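Local coordinates for protein probable uracil-DNA glycosylase (Acanthamoeba polyphaga mimivirus, PDB 5X55) that belongs to the uracil-DNA glycosylase superfamily and has a central four-stranded parallel sheet flanked by helices, at residues A[101-106]-A[240-245]; A[247-252]-A[365-370]; A[289-294]-A[356-361]. All coordinates share one frame; numbering follows the deposited sequence.

Contact 1: A[101-106]-A[240-245]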
ATOM      1  N   TYR A 101       9.413  -7.338 -10.794  1.00 28.68           N
ATOM      2  CA  TYR A 101       9.242  -6.566  -9.569  1.00 29.67           C
ATOM      3  C   TYR A 101       8.005  -6.970  -8.782  1.00 30.04           C
ATOM      4  O   TYR A 101       8.027  -6.951  -7.547  1.00 28.41           O
ATOM      5  CB  TYR A 101       9.135  -5.067  -9.876  1.00 31.32           C
ATOM      6  CG  TYR A 101      10.347  -4.451 -10.528  1.00 37.65           C
ATOM      7  CD1 TYR A 101      11.440  -4.056  -9.774  1.00 34.52           C
ATOM      8  CD2 TYR A 101      10.384  -4.236 -11.900  1.00 42.28           C
ATOM      9  CE1 TYR A 101      12.549  -3.489 -10.363  1.00 40.72           C
ATOM     10  CE2 TYR A 101      11.485  -3.658 -12.503  1.00 49.00           C
ATOM     11  CZ  TYR A 101      12.568  -3.283 -11.730  1.00 50.04           C
ATOM     12  OH  TYR A 101      13.671  -2.715 -12.333  1.00 51.54           O
ATOM     13  N   ILE A 102       6.900  -7.288  -9.454  1.00 28.53           N
ATOM     14  CA  ILE A 102       5.662  -7.423  -8.699  1.00 26.25           C
ATOM     15  C   ILE A 102       5.378  -8.895  -8.405  1.00 28.34           C
ATOM     16  O   ILE A 102       4.782  -9.222  -7.371  1.00 26.31           O
ATOM     17  CB  ILE A 102       4.480  -6.729  -9.413  1.00 25.40           C
ATOM     18  CG1 ILE A 102       3.299  -6.573  -8.453  1.00 28.40           C
ATOM     19  CG2 ILE A 102       4.041  -7.465 -10.663  1.00 23.29           C
ATOM     20  CD1 ILE A 102       3.546  -5.568  -7.346  1.00 25.29           C
ATOM     21  N   LEU A 103       5.813  -9.799  -9.281  1.00 22.38           N
ATOM     22  CA  LEU A 103       5.587 -11.230  -9.065  1.00 24.81           C
ATOM     23  C   LEU A 103       6.877 -11.862  -8.544  1.00 27.29           C
ATOM     24  O   LEU A 103       7.659 -12.454  -9.286  1.00 30.52           O
ATOM     25  CB  LEU A 103       5.104 -11.903 -10.342  1.00 25.26           C
ATOM     26  CG  LEU A 103       4.733 -13.360 -10.088  1.00 26.82           C
ATOM     27  CD1 LEU A 103       3.474 -13.400  -9.254  1.00 25.71           C
ATOM     28  CD2 LEU A 103       4.569 -14.149 -11.374  1.00 25.70           C
ATOM     29  N   ILE A 104       7.072 -11.763  -7.232  1.00 23.48           N
ATOM     30  CA  ILE A 104       8.350 -12.047  -6.590  1.00 23.19           C
ATOM     31  C   ILE A 104       8.350 -13.454  -6.002  1.00 22.22           C
ATOM     32  O   ILE A 104       7.381 -13.874  -5.355  1.00 19.15           O
ATOM     33  CB  ILE A 104       8.628 -10.996  -5.499  1.00 26.43           C
ATOM     34  CG1 ILE A 104       8.833  -9.630  -6.126  1.00 23.98           C
ATOM     35  CG2 ILE A 104       9.833 -11.375  -4.644  1.00 27.67           C
ATOM     36  CD1 ILE A 104       8.864  -8.554  -5.090  1.00 26.57           C
ATOM     37  N   ASP A 105       9.453 -14.169  -6.191  1.00 20.63           N
ATOM     38  CA  ASP A 105       9.650 -15.494  -5.613  1.00 22.17           C
ATOM     39  C   ASP A 105      10.718 -15.403  -4.528  1.00 25.24           C
ATOM     40  O   ASP A 105      11.865 -15.022  -4.810  1.00 23.36           O
ATOM     41  CB  ASP A 105      10.053 -16.493  -6.694  1.00 24.38           C
ATOM     42  CG  ASP A 105      10.338 -17.883  -6.146  1.00 26.06           C
ATOM     43  OD1 ASP A 105       9.955 -18.206  -4.997  1.00 27.23           O
ATOM     44  OD2 ASP A 105      10.942 -18.673  -6.898  1.00 32.19           O
ATOM     45  N   ALA A 106      10.342 -15.742  -3.289  1.00 22.47           N
ATOM     46  CA  ALA A 106      11.310 -15.680  -2.189  1.00 26.14           C
ATOM     47  C   ALA A 106      12.500 -16.618  -2.418  1.00 25.09           C
ATOM     48  O   ALA A 106      13.612 -16.316  -1.980  1.00 25.10           O
ATOM     49  CB  ALA A 106      10.627 -15.993  -0.859  1.00 22.32           C
ATOM     50  N   HIS A 240      -0.666 -18.759  -1.986  1.00 28.07           N
ATOM     51  CA  HIS A 240       0.381 -17.764  -1.801  1.00 23.94           C
ATOM     52  C   HIS A 240      -0.259 -16.438  -1.384  1.00 20.77           C
ATOM     53  O   HIS A 240      -1.479 -16.287  -1.397  1.00 20.75           O
ATOM     54  CB  HIS A 240       1.149 -17.583  -3.105  1.00 19.32           C
ATOM     55  CG  HIS A 240       0.276 -17.078  -4.205  1.00 22.63           C
ATOM     56  ND1 HIS A 240       0.009 -15.736  -4.381  1.00 23.14           N
ATOM     57  CD2 HIS A 240      -0.456 -17.733  -5.137  1.00 25.60           C
ATOM     58  CE1 HIS A 240      -0.814 -15.583  -5.403  1.00 25.08           C
ATOM     59  NE2 HIS A 240      -1.116 -16.779  -5.878  1.00 23.18           N
ATOM     60  N   GLY A 241       0.575 -15.449  -1.083  1.00 17.70           N
ATOM     61  CA  GLY A 241       0.056 -14.148  -0.697  1.00 19.03           C
ATOM     62  C   GLY A 241       0.425 -13.017  -1.638  1.00 19.78           C
ATOM     63  O   GLY A 241       0.494 -11.854  -1.227  1.00 19.42           O
ATOM     64  N   CYS A 242       0.670 -13.325  -2.902  1.00 18.80           N
ATOM     65  CA  CYS A 242       1.189 -12.338  -3.842  1.00 18.46           C
ATOM     66  C   CYS A 242       0.047 -11.719  -4.640  1.00 18.85           C
ATOM     67  O   CYS A 242      -0.641 -12.417  -5.395  1.00 22.84           O
ATOM     68  CB  CYS A 242       2.218 -12.973  -4.773  1.00 21.61           C
ATOM     69  SG  CYS A 242       2.987 -11.765  -5.817  1.00 30.72           S
ATOM     70  N   LEU A 243      -0.139 -10.407  -4.483  1.00 16.91           N
ATOM     71  CA  LEU A 243      -1.280  -9.688  -5.039  1.00 19.49           C
ATOM     72  C   LEU A 243      -0.968  -9.008  -6.377  1.00 21.98           C
ATOM     73  O   LEU A 243      -1.684  -8.076  -6.779  1.00 18.25           O
ATOM     74  CB  LEU A 243      -1.781  -8.671  -4.012  1.00 16.38           C
ATOM     75  CG  LEU A 243      -2.141  -9.374  -2.696  1.00 18.62           C
ATOM     76  CD1 LEU A 243      -2.654  -8.390  -1.642  1.00 14.85           C
ATOM     77  CD2 LEU A 243      -3.177 -10.492  -2.958  1.00 17.50           C
ATOM     78  N   ALA A 244       0.081  -9.465  -7.071  1.00 16.48           N
ATOM     79  CA  ALA A 244       0.427  -8.949  -8.391  1.00 19.01           C
ATOM     80  C   ALA A 244      -0.795  -8.813  -9.301  1.00 18.98           C
ATOM     81  O   ALA A 244      -0.931  -7.830 -10.044  1.00 20.37           O
ATOM     82  CB  ALA A 244       1.471  -9.871  -9.015  1.00 19.01           C
ATOM     83  N   SER A 245      -1.721  -9.762  -9.215  1.00 17.80           N
ATOM     84  CA  SER A 245      -2.866  -9.773 -10.118  1.00 21.04           C
ATOM     85  C   SER A 245      -3.765  -8.560  -9.901  1.00 22.76           C
ATOM     86  O   SER A 245      -4.216  -7.923 -10.863  1.00 19.58           O
ATOM     87  CB  SER A 245      -3.654 -11.065  -9.916  1.00 20.60           C
ATOM     88  OG  SER A 245      -4.846 -11.024 -10.667  1.00 27.42           O
TER

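Contact 2: A[247-252]-A[365-370]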
ATOM      1  N   ILE A 247      -2.963  -5.684  -8.434  1.00 17.86           N
ATOM      2  CA  ILE A 247      -2.275  -4.420  -8.645  1.00 14.75           C
ATOM      3  C   ILE A 247      -2.148  -4.136 -10.126  1.00 20.22           C
ATOM      4  O   ILE A 247      -2.352  -2.997 -10.568  1.00 20.51           O
ATOM      5  CB  ILE A 247      -0.913  -4.445  -7.936  1.00 18.30           C
ATOM      6  CG1 ILE A 247      -1.122  -4.594  -6.424  1.00 16.45           C
ATOM      7  CG2 ILE A 247      -0.053  -3.202  -8.288  1.00 16.44           C
ATOM      8  CD1 ILE A 247       0.118  -5.077  -5.725  1.00 18.37           C
ATOM      9  N   LEU A 248      -1.852  -5.171 -10.925  1.00 22.14           N
ATOM     10  CA  LEU A 248      -1.747  -4.986 -12.373  1.00 19.41           C
ATOM     11  C   LEU A 248      -3.053  -4.486 -12.982  1.00 21.71           C
ATOM     12  O   LEU A 248      -3.031  -3.833 -14.031  1.00 28.93           O
ATOM     13  CB  LEU A 248      -1.324  -6.291 -13.031  1.00 18.72           C
ATOM     14  CG  LEU A 248       0.146  -6.649 -12.824  1.00 23.65           C
ATOM     15  CD1 LEU A 248       0.361  -8.161 -12.867  1.00 19.74           C
ATOM     16  CD2 LEU A 248       1.021  -5.934 -13.867  1.00 25.93           C
ATOM     17  N   GLN A 249      -4.190  -4.773 -12.340  1.00 19.80           N
ATOM     18  CA  GLN A 249      -5.510  -4.370 -12.814  1.00 19.33           C
ATOM     19  C   GLN A 249      -5.985  -3.055 -12.207  1.00 20.87           C
ATOM     20  O   GLN A 249      -7.172  -2.724 -12.319  1.00 22.62           O
ATOM     21  CB  GLN A 249      -6.542  -5.467 -12.528  1.00 18.33           C
ATOM     22  CG  GLN A 249      -6.260  -6.824 -13.228  1.00 15.26           C
ATOM     23  CD  GLN A 249      -7.239  -7.900 -12.800  1.00 15.76           C
ATOM     24  OE1 GLN A 249      -8.407  -7.898 -13.199  1.00 16.12           O
ATOM     25  NE2 GLN A 249      -6.782  -8.799 -11.937  1.00 16.20           N
ATOM     26  N   GLY A 250      -5.101  -2.300 -11.567  1.00 19.84           N
ATOM     27  CA  GLY A 250      -5.446  -0.984 -11.081  1.00 20.02           C
ATOM     28  C   GLY A 250      -5.754  -0.871  -9.601  1.00 17.86           C
ATOM     29  O   GLY A 250      -6.291   0.160  -9.186  1.00 18.12           O
ATOM     30  N   THR A 251      -5.422  -1.876  -8.792  1.00 14.89           N
ATOM     31  CA  THR A 251      -5.563  -1.771  -7.345  1.00 15.66           C
ATOM     32  C   THR A 251      -4.271  -1.177  -6.776  1.00 17.67           C
ATOM     33  O   THR A 251      -3.233  -1.848  -6.731  1.00 16.28           O
ATOM     34  CB  THR A 251      -5.885  -3.127  -6.717  1.00 15.32           C
ATOM     35  OG1 THR A 251      -6.840  -3.815  -7.534  1.00 13.48           O
ATOM     36  CG2 THR A 251      -6.499  -2.917  -5.332  1.00 12.96           C
ATOM     37  N   PHE A 252      -4.340   0.079  -6.330  1.00 12.50           N
ATOM     38  CA  PHE A 252      -3.167   0.833  -5.871  1.00 17.52           C
ATOM     39  C   PHE A 252      -2.985   0.576  -4.377  1.00 16.17           C
ATOM     40  O   PHE A 252      -3.514   1.291  -3.527  1.00 14.36           O
ATOM     41  CB  PHE A 252      -3.351   2.317  -6.172  1.00 15.88           C
ATOM     42  CG  PHE A 252      -2.125   3.173  -5.942  1.00 16.78           C
ATOM     43  CD1 PHE A 252      -1.026   3.085  -6.787  1.00 16.27           C
ATOM     44  CD2 PHE A 252      -2.105   4.117  -4.926  1.00 14.95           C
ATOM     45  CE1 PHE A 252       0.085   3.895  -6.609  1.00 15.42           C
ATOM     46  CE2 PHE A 252      -0.990   4.937  -4.738  1.00 17.09           C
ATOM     47  CZ  PHE A 252       0.112   4.820  -5.585  1.00 16.47           C
ATOM     48  N   PRO A 365     -14.028  -3.802 -15.013  1.00 37.62           N
ATOM     49  CA  PRO A 365     -14.013  -4.403 -13.674  1.00 32.82           C
ATOM     50  C   PRO A 365     -12.633  -4.927 -13.302  1.00 29.93           C
ATOM     51  O   PRO A 365     -11.695  -4.952 -14.102  1.00 29.49           O
ATOM     52  CB  PRO A 365     -15.025  -5.549 -13.785  1.00 35.10           C
ATOM     53  CG  PRO A 365     -14.993  -5.920 -15.233  1.00 34.86           C
ATOM     54  CD  PRO A 365     -14.779  -4.617 -15.983  1.00 33.94           C
ATOM     55  N   ILE A 366     -12.523  -5.339 -12.042  1.00 27.99           N
ATOM     56  CA  ILE A 366     -11.331  -5.992 -11.523  1.00 19.53           C
ATOM     57  C   ILE A 366     -11.684  -7.446 -11.239  1.00 23.76           C
ATOM     58  O   ILE A 366     -12.668  -7.727 -10.538  1.00 21.58           O
ATOM     59  CB  ILE A 366     -10.804  -5.302 -10.256  1.00 19.32           C
ATOM     60  CG1 ILE A 366     -10.237  -3.912 -10.586  1.00 20.74           C
ATOM     61  CG2 ILE A 366      -9.764  -6.187  -9.604  1.00 15.09           C
ATOM     62  CD1 ILE A 366      -9.794  -3.108  -9.359  1.00 15.40           C
ATOM     63  N   PHE A 367     -10.896  -8.365 -11.799  1.00 15.76           N
ATOM     64  CA  PHE A 367     -11.100  -9.799 -11.595  1.00 23.18           C
ATOM     65  C   PHE A 367     -10.269 -10.235 -10.400  1.00 20.25           C
ATOM     66  O   PHE A 367      -9.050 -10.385 -10.502  1.00 21.21           O
ATOM     67  CB  PHE A 367     -10.717 -10.586 -12.841  1.00 21.53           C
ATOM     68  CG  PHE A 367     -11.471 -10.176 -14.037  1.00 23.85           C
ATOM     69  CD1 PHE A 367     -12.732 -10.698 -14.282  1.00 30.66           C
ATOM     70  CD2 PHE A 367     -10.951  -9.226 -14.908  1.00 24.43           C
ATOM     71  CE1 PHE A 367     -13.464 -10.300 -15.400  1.00 34.64           C
ATOM     72  CE2 PHE A 367     -11.671  -8.818 -16.024  1.00 34.57           C
ATOM     73  CZ  PHE A 367     -12.935  -9.358 -16.272  1.00 32.59           C
ATOM     74  N   TRP A 368     -10.934 -10.454  -9.271  1.00 19.30           N
ATOM     75  CA  TRP A 368     -10.214 -10.732  -8.033  1.00 21.27           C
ATOM     76  C   TRP A 368      -9.674 -12.146  -7.977  1.00 23.42           C
ATOM     77  O   TRP A 368      -8.734 -12.401  -7.228  1.00 24.82           O
ATOM     78  CB  TRP A 368     -11.122 -10.500  -6.826  1.00 17.79           C
ATOM     79  CG  TRP A 368     -11.691  -9.131  -6.829  1.00 18.94           C
ATOM     80  CD1 TRP A 368     -12.974  -8.765  -7.105  1.00 15.51           C
ATOM     81  CD2 TRP A 368     -10.974  -7.930  -6.573  1.00 17.97           C
ATOM     82  NE1 TRP A 368     -13.106  -7.401  -7.029  1.00 17.28           N
ATOM     83  CE2 TRP A 368     -11.888  -6.860  -6.707  1.00 21.12           C
ATOM     84  CE3 TRP A 368      -9.643  -7.649  -6.251  1.00 16.65           C
ATOM     85  CZ2 TRP A 368     -11.512  -5.527  -6.515  1.00 17.02           C
ATOM     86  CZ3 TRP A 368      -9.267  -6.324  -6.053  1.00 17.06           C
ATOM     87  CH2 TRP A 368     -10.201  -5.280  -6.188  1.00 18.81           C
ATOM     88  N   ASP A 369     -10.249 -13.073  -8.731  1.00 25.28           N
ATOM     89  CA  ASP A 369      -9.851 -14.458  -8.533  1.00 31.91           C
ATOM     90  C   ASP A 369      -8.735 -14.884  -9.480  1.00 38.59           C
ATOM     91  O   ASP A 369      -7.708 -15.374  -9.008  1.00 59.57           O
ATOM     92  CB  ASP A 369     -11.053 -15.391  -8.689  1.00 34.41           C
ATOM     93  CG  ASP A 369     -10.875 -16.696  -7.927  1.00 35.42           C
ATOM     94  OD1 ASP A 369      -9.811 -16.877  -7.297  1.00 35.66           O
ATOM     95  OD2 ASP A 369     -11.800 -17.541  -7.963  1.00 42.74           O
ATOM     96  N   LEU A 370      -8.919 -14.692 -10.791  1.00 32.77           N
ATOM     97  CA  LEU A 370      -7.995 -15.135 -11.869  1.00 43.05           C
ATOM     98  C   LEU A 370      -6.949 -16.216 -11.545  1.00 47.36           C
ATOM     99  O   LEU A 370      -6.943 -17.279 -12.180  1.00 49.27           O
ATOM    100  CB  LEU A 370      -7.234 -13.934 -12.445  1.00 34.74           C
ATOM    101  CG  LEU A 370      -8.046 -12.907 -13.221  1.00 31.49           C
ATOM    102  CD1 LEU A 370      -7.136 -12.012 -14.052  1.00 30.76           C
ATOM    103  CD2 LEU A 370      -9.093 -13.585 -14.080  1.00 33.71           C
ATOM    104  OXT LEU A 370      -6.065 -16.054 -10.696  1.00 46.25           O
TER
HETATM  105  O   HOH W   1      -9.097  -5.901 -15.204  1.00 25.31           O

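Contact 3: A[289-294]-A[356-361]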
ATOM      1  N   ASP A 289     -13.328  10.152  -9.325  1.00 28.11           N
ATOM      2  CA  ASP A 289     -14.116   8.953  -9.104  1.00 35.67           C
ATOM      3  C   ASP A 289     -13.216   7.745  -8.825  1.00 31.94           C
ATOM      4  O   ASP A 289     -13.403   6.655  -9.382  1.00 26.05           O
ATOM      5  CB  ASP A 289     -15.012   8.702 -10.319  1.00 34.99           C
ATOM      6  CG  ASP A 289     -16.068   7.677 -10.056  1.00 48.44           C
ATOM      7  OD1 ASP A 289     -16.222   6.788 -10.917  1.00 49.98           O
ATOM      8  OD2 ASP A 289     -16.731   7.767  -8.999  1.00 48.87           O
ATOM      9  N   LEU A 290     -12.182   7.955  -8.014  1.00 24.47           N
ATOM     10  CA  LEU A 290     -11.409   6.833  -7.512  1.00 25.39           C
ATOM     11  C   LEU A 290     -12.188   6.174  -6.389  1.00 25.63           C
ATOM     12  O   LEU A 290     -13.097   6.768  -5.804  1.00 27.71           O
ATOM     13  CB  LEU A 290     -10.043   7.285  -7.000  1.00 23.09           C
ATOM     14  CG  LEU A 290      -9.174   8.065  -7.985  1.00 29.60           C
ATOM     15  CD1 LEU A 290      -7.816   8.390  -7.365  1.00 28.02           C
ATOM     16  CD2 LEU A 290      -9.003   7.322  -9.294  1.00 24.00           C
ATOM     17  N   ILE A 291     -11.822   4.939  -6.076  1.00 20.68           N
ATOM     18  CA  ILE A 291     -12.385   4.250  -4.924  1.00 20.84           C
ATOM     19  C   ILE A 291     -11.309   4.137  -3.850  1.00 19.21           C
ATOM     20  O   ILE A 291     -10.232   3.585  -4.103  1.00 18.38           O
ATOM     21  CB  ILE A 291     -12.937   2.873  -5.307  1.00 17.08           C
ATOM     22  CG1 ILE A 291     -13.987   3.048  -6.407  1.00 21.46           C
ATOM     23  CG2 ILE A 291     -13.512   2.197  -4.062  1.00 19.63           C
ATOM     24  CD1 ILE A 291     -14.304   1.787  -7.174  1.00 23.95           C
ATOM     25  N   PHE A 292     -11.602   4.661  -2.660  1.00 16.27           N
ATOM     26  CA  PHE A 292     -10.728   4.572  -1.499  1.00 17.93           C
ATOM     27  C   PHE A 292     -11.318   3.578  -0.507  1.00 20.44           C
ATOM     28  O   PHE A 292     -12.480   3.710  -0.097  1.00 18.90           O
ATOM     29  CB  PHE A 292     -10.539   5.943  -0.829  1.00 17.67           C
ATOM     30  CG  PHE A 292      -9.624   6.863  -1.584  1.00 17.15           C
ATOM     31  CD1 PHE A 292     -10.095   7.603  -2.655  1.00 15.58           C
ATOM     32  CD2 PHE A 292      -8.275   6.967  -1.233  1.00 18.62           C
ATOM     33  CE1 PHE A 292      -9.252   8.445  -3.374  1.00 17.95           C
ATOM     34  CE2 PHE A 292      -7.407   7.806  -1.947  1.00 18.67           C
ATOM     35  CZ  PHE A 292      -7.899   8.546  -3.029  1.00 20.94           C
ATOM     36  N   VAL A 293     -10.516   2.585  -0.135  1.00 17.73           N
ATOM     37  CA  VAL A 293     -10.899   1.552   0.820  1.00 15.81           C
ATOM     38  C   VAL A 293     -10.135   1.809   2.109  1.00 21.81           C
ATOM     39  O   VAL A 293      -8.897   1.777   2.118  1.00 21.75           O
ATOM     40  CB  VAL A 293     -10.598   0.152   0.269  1.00 16.70           C
ATOM     41  CG1 VAL A 293     -10.945  -0.885   1.285  1.00 14.18           C
ATOM     42  CG2 VAL A 293     -11.353  -0.073  -1.003  1.00 14.14           C
ATOM     43  N   ALA A 294     -10.869   2.076   3.195  1.00 17.74           N
ATOM     44  CA  ALA A 294     -10.279   2.433   4.483  1.00 19.46           C
ATOM     45  C   ALA A 294     -10.504   1.288   5.473  1.00 20.70           C
ATOM     46  O   ALA A 294     -11.594   1.138   6.034  1.00 20.76           O
ATOM     47  CB  ALA A 294     -10.868   3.745   5.005  1.00 18.39           C
ATOM     48  N   GLU A 356     -19.541  -2.885  -7.796  1.00 25.30           N
ATOM     49  CA  GLU A 356     -20.750  -2.157  -8.140  1.00 29.12           C
ATOM     50  C   GLU A 356     -20.431  -0.717  -8.496  1.00 29.10           C
ATOM     51  O   GLU A 356     -21.011  -0.179  -9.441  1.00 26.64           O
ATOM     52  CB  GLU A 356     -21.765  -2.237  -7.003  1.00 29.41           C
ATOM     53  CG  GLU A 356     -22.280  -3.654  -6.744  1.00 35.07           C
ATOM     54  CD  GLU A 356     -22.602  -4.427  -8.035  1.00 44.93           C
ATOM     55  OE1 GLU A 356     -23.457  -3.969  -8.828  1.00 45.70           O
ATOM     56  OE2 GLU A 356     -21.980  -5.493  -8.264  1.00 46.20           O
ATOM     57  N   HIS A 357     -19.489  -0.083  -7.782  1.00 27.88           N
ATOM     58  CA  HIS A 357     -19.164   1.302  -8.115  1.00 26.06           C
ATOM     59  C   HIS A 357     -18.498   1.408  -9.485  1.00 26.21           C
ATOM     60  O   HIS A 357     -18.866   2.269 -10.301  1.00 32.78           O
ATOM     61  CB  HIS A 357     -18.279   1.920  -7.038  1.00 27.79           C
ATOM     62  CG  HIS A 357     -18.052   3.389  -7.226  1.00 35.54           C
ATOM     63  ND1 HIS A 357     -18.932   4.345  -6.755  1.00 36.00           N
ATOM     64  CD2 HIS A 357     -17.067   4.065  -7.863  1.00 28.44           C
ATOM     65  CE1 HIS A 357     -18.483   5.546  -7.076  1.00 35.78           C
ATOM     66  NE2 HIS A 357     -17.353   5.403  -7.745  1.00 35.70           N
ATOM     67  N   LEU A 358     -17.537   0.527  -9.772  1.00 27.34           N
ATOM     68  CA  LEU A 358     -16.912   0.543 -11.093  1.00 29.15           C
ATOM     69  C   LEU A 358     -17.949   0.318 -12.185  1.00 36.68           C
ATOM     70  O   LEU A 358     -17.930   0.990 -13.225  1.00 33.90           O
ATOM     71  CB  LEU A 358     -15.814  -0.522 -11.184  1.00 28.13           C
ATOM     72  CG  LEU A 358     -14.537  -0.240 -10.392  1.00 32.21           C
ATOM     73  CD1 LEU A 358     -13.533  -1.411 -10.480  1.00 23.29           C
ATOM     74  CD2 LEU A 358     -13.900   1.050 -10.883  1.00 26.49           C
ATOM     75  N   LYS A 359     -18.861  -0.625 -11.964  1.00 34.42           N
ATOM     76  CA  LYS A 359     -19.860  -0.934 -12.971  1.00 34.35           C
ATOM     77  C   LYS A 359     -20.826   0.226 -13.138  1.00 37.34           C
ATOM     78  O   LYS A 359     -21.256   0.519 -14.259  1.00 37.84           O
ATOM     79  CB  LYS A 359     -20.579  -2.229 -12.595  1.00 34.55           C
ATOM     80  CG  LYS A 359     -21.904  -2.487 -13.281  1.00 44.57           C
ATOM     81  CD  LYS A 359     -22.415  -3.882 -12.919  1.00 43.42           C
ATOM     82  CE  LYS A 359     -23.921  -3.890 -12.663  1.00 57.49           C
ATOM     83  NZ  LYS A 359     -24.732  -3.558 -13.874  1.00 53.99           N
ATOM     84  N   SER A 360     -21.129   0.933 -12.050  1.00 35.86           N
ATOM     85  CA  SER A 360     -22.029   2.072 -12.151  1.00 38.32           C
ATOM     86  C   SER A 360     -21.369   3.248 -12.851  1.00 43.26           C
ATOM     87  O   SER A 360     -22.075   4.158 -13.290  1.00 52.43           O
ATOM     88  CB  SER A 360     -22.544   2.490 -10.769  1.00 36.39           C
ATOM     89  OG  SER A 360     -21.620   3.300 -10.063  1.00 38.16           O
ATOM     90  N   ARG A 361     -20.042   3.255 -12.983  1.00 41.70           N
ATOM     91  CA  ARG A 361     -19.387   4.253 -13.823  1.00 41.53           C
ATOM     92  C   ARG A 361     -18.809   3.660 -15.109  1.00 42.55           C
ATOM     93  O   ARG A 361     -17.878   4.222 -15.689  1.00 44.19           O
ATOM     94  CB  ARG A 361     -18.302   4.987 -13.038  1.00 40.17           C
ATOM     95  CG  ARG A 361     -18.733   5.361 -11.638  1.00 40.38           C
ATOM     96  CD  ARG A 361     -19.708   6.522 -11.641  1.00 42.88           C
ATOM     97  NE  ARG A 361     -20.266   6.794 -10.315  1.00 37.81           N
ATOM     98  CZ  ARG A 361     -19.898   7.813  -9.538  1.00 43.87           C
ATOM     99  NH1 ARG A 361     -18.963   8.668  -9.948  1.00 42.14           N
ATOM    100  NH2 ARG A 361     -20.477   7.988  -8.353  1.00 41.00           N
TER

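Contact 1: A[101-106]-A[240-245]
The backbone N-H of C242 is bonded within its own segment, to the H240 ring, while its thiol meets I102 and L103 across the contact. The C242 N to H240 ND1 distance is 2.9 Å, with an N-H...N angle of 161°. The amide comes in at the edge of the imidazole, almost in the ring plane, so the bond fixes the tilt of the H240 ring against the 240-242 turn. With SG anti to the backbone N (chi1 -174°), the sulfur of C242 is directed at the end of helix 98-102 and lies 3.5 Å from I102 O and 3.8 Å from L103 CD1. No hydrogen bond spans the two segments; what joins them is this sulfur and a patch of aliphatic carbon.

Helix 98-102 runs out just here, and helix 244-248, with L243 at its N-cap position, begins close by. The meeting is therefore between the last turn of one helix and the first turn of another, with CA atoms of I102 and A244 5.5 Å apart. The A244 methyl, CB, lies between the I102 side chain and L103 CD1 and touches both. I102 lays its CG1 branch against the A244 backbone, CG1 to CA 3.7 Å, and its CG2 sits 3.9 Å from A244 CB. From the more exposed flank L103 sends CD1 to 4.1 Å from A244 CB, so a single leucine methyl covers both the sulfur and the alanine.

A third chain segment ties the two together: I104 makes backbone hydrogen bonds with L213 and G241 does so with V211, while S210 OG accepts the N-H of L243. I102 also packs on N173 and V177 of helix 173-177.

Contact 2: A[247-252]-A[365-370]
The side-chain amide of Q249 pairs with both backbone polar groups of F367, much as a neighbouring strand would. F367 N donates to Q249 OE1 at 2.9 Å and 163°, and Q249 NE2 returns a bond of 3.1 Å to F367 O. In each bond the donor lies some 30° off the plane of the accepting carbonyl, so the amide meets the chain at a tilt. Q249 gets there with CG anti to its carbonyl carbon (chi1 -61°) and the chain extended beyond. OE1 also touches the F367 ring edge, 3.3 Å from CD2, and takes a hydrogen bond from a water that donates to P365 O as well. NE2 has a second acceptor in S245 O, four residues earlier, in the helix that Q249 follows, and lies 3.9 Å from L370 CD1.

Helix 244-248 stops in a Schellman motif, with G250 at positive phi as C-prime (T251 N to W246 O, G250 N to I247 O), before edge strand 251-255.

Beyond the turn, carbon of I366 and W368 packs round the T251 hydroxyl, which is hydrogen-bonded to W246 O: I366 CD1 is 3.5 Å and W368 CZ3 3.8 Å from T251 OG1. I366 CG2 lies over one face of the indole.

Contact 3: A[289-294]-A[356-361]
One carboxylate oxygen, D289 OD2, draws in both H357 and R361. H357 NE2 donates to D289 OD2 over 2.7 Å with an N-H...O angle of 148°, and R361 NH1 forms a salt bridge to the same oxygen, 2.6 Å from D289 OD2. The two partners use it differently. OD2 sits at the edge of the imidazole, near the ring plane, and receives NE2 on its syn side, although the nitrogen is well out of the carboxylate plane. Against R361, by contrast, OD2 lies over one face of the guanidinium, with the two flat groups almost parallel, 3° apart. This is a short salt bridge made over the face, not the in-plane pairing of N-H groups with a carboxylate. H357 CE1 rests over the same face as OD2, toward the rim. A carboxylate this close to the imidazole would probably favour a protonated ring, though the positive charge of R361 beside it should work the other way.

R361 is the first residue past helix 350-360, and its chain bends sharply at chi2 (-74°) to turn the guanidinium back so that one face meets D289 OD2 and H357 CE1. The helix end is further tied by S360 OG, which donates to H357 O at 3.0 Å.

Inward from the charges, I291 runs past the H357 ring in the opposite direction, with CG1 3.6 Å from H357 CD2. Its CD1 ends 3.8 Å from L358 CD2, a methyl-to-methyl touch.

This is helix 350-360 packing on the parallel sheet. Strand 291-295 lies between strands 185-189 and 312-316, and Y312 of the latter stacks on the ring of H357, while L358 reaches K363 and I366 in the chain that follows the helix.

The three contacts follow one another across the molecule: the centres of contacts 1 and 2 are about 13 Å apart, those of contacts 2 and 3 likewise about 13 Å, and those of contacts 1 and 3 about 24 Å. Contacts 1 and 2 share helix 244-248, one at its start and one at its end, and touch where I102 CD1 lies 3.8 Å from I247 CD1. Contacts 2 and 3 reach the same parallel sheet, through strands 251-255 and 291-295, and I366 CG1 meets L358 CD1 at 4.1 Å. Along the chain contact 1 closes first; both segments of contact 3 lie within the span between those of contact 2. Contact 2 is thus the link, its C-terminal tail packing against both the end of helix 244-248 and helix 350-360.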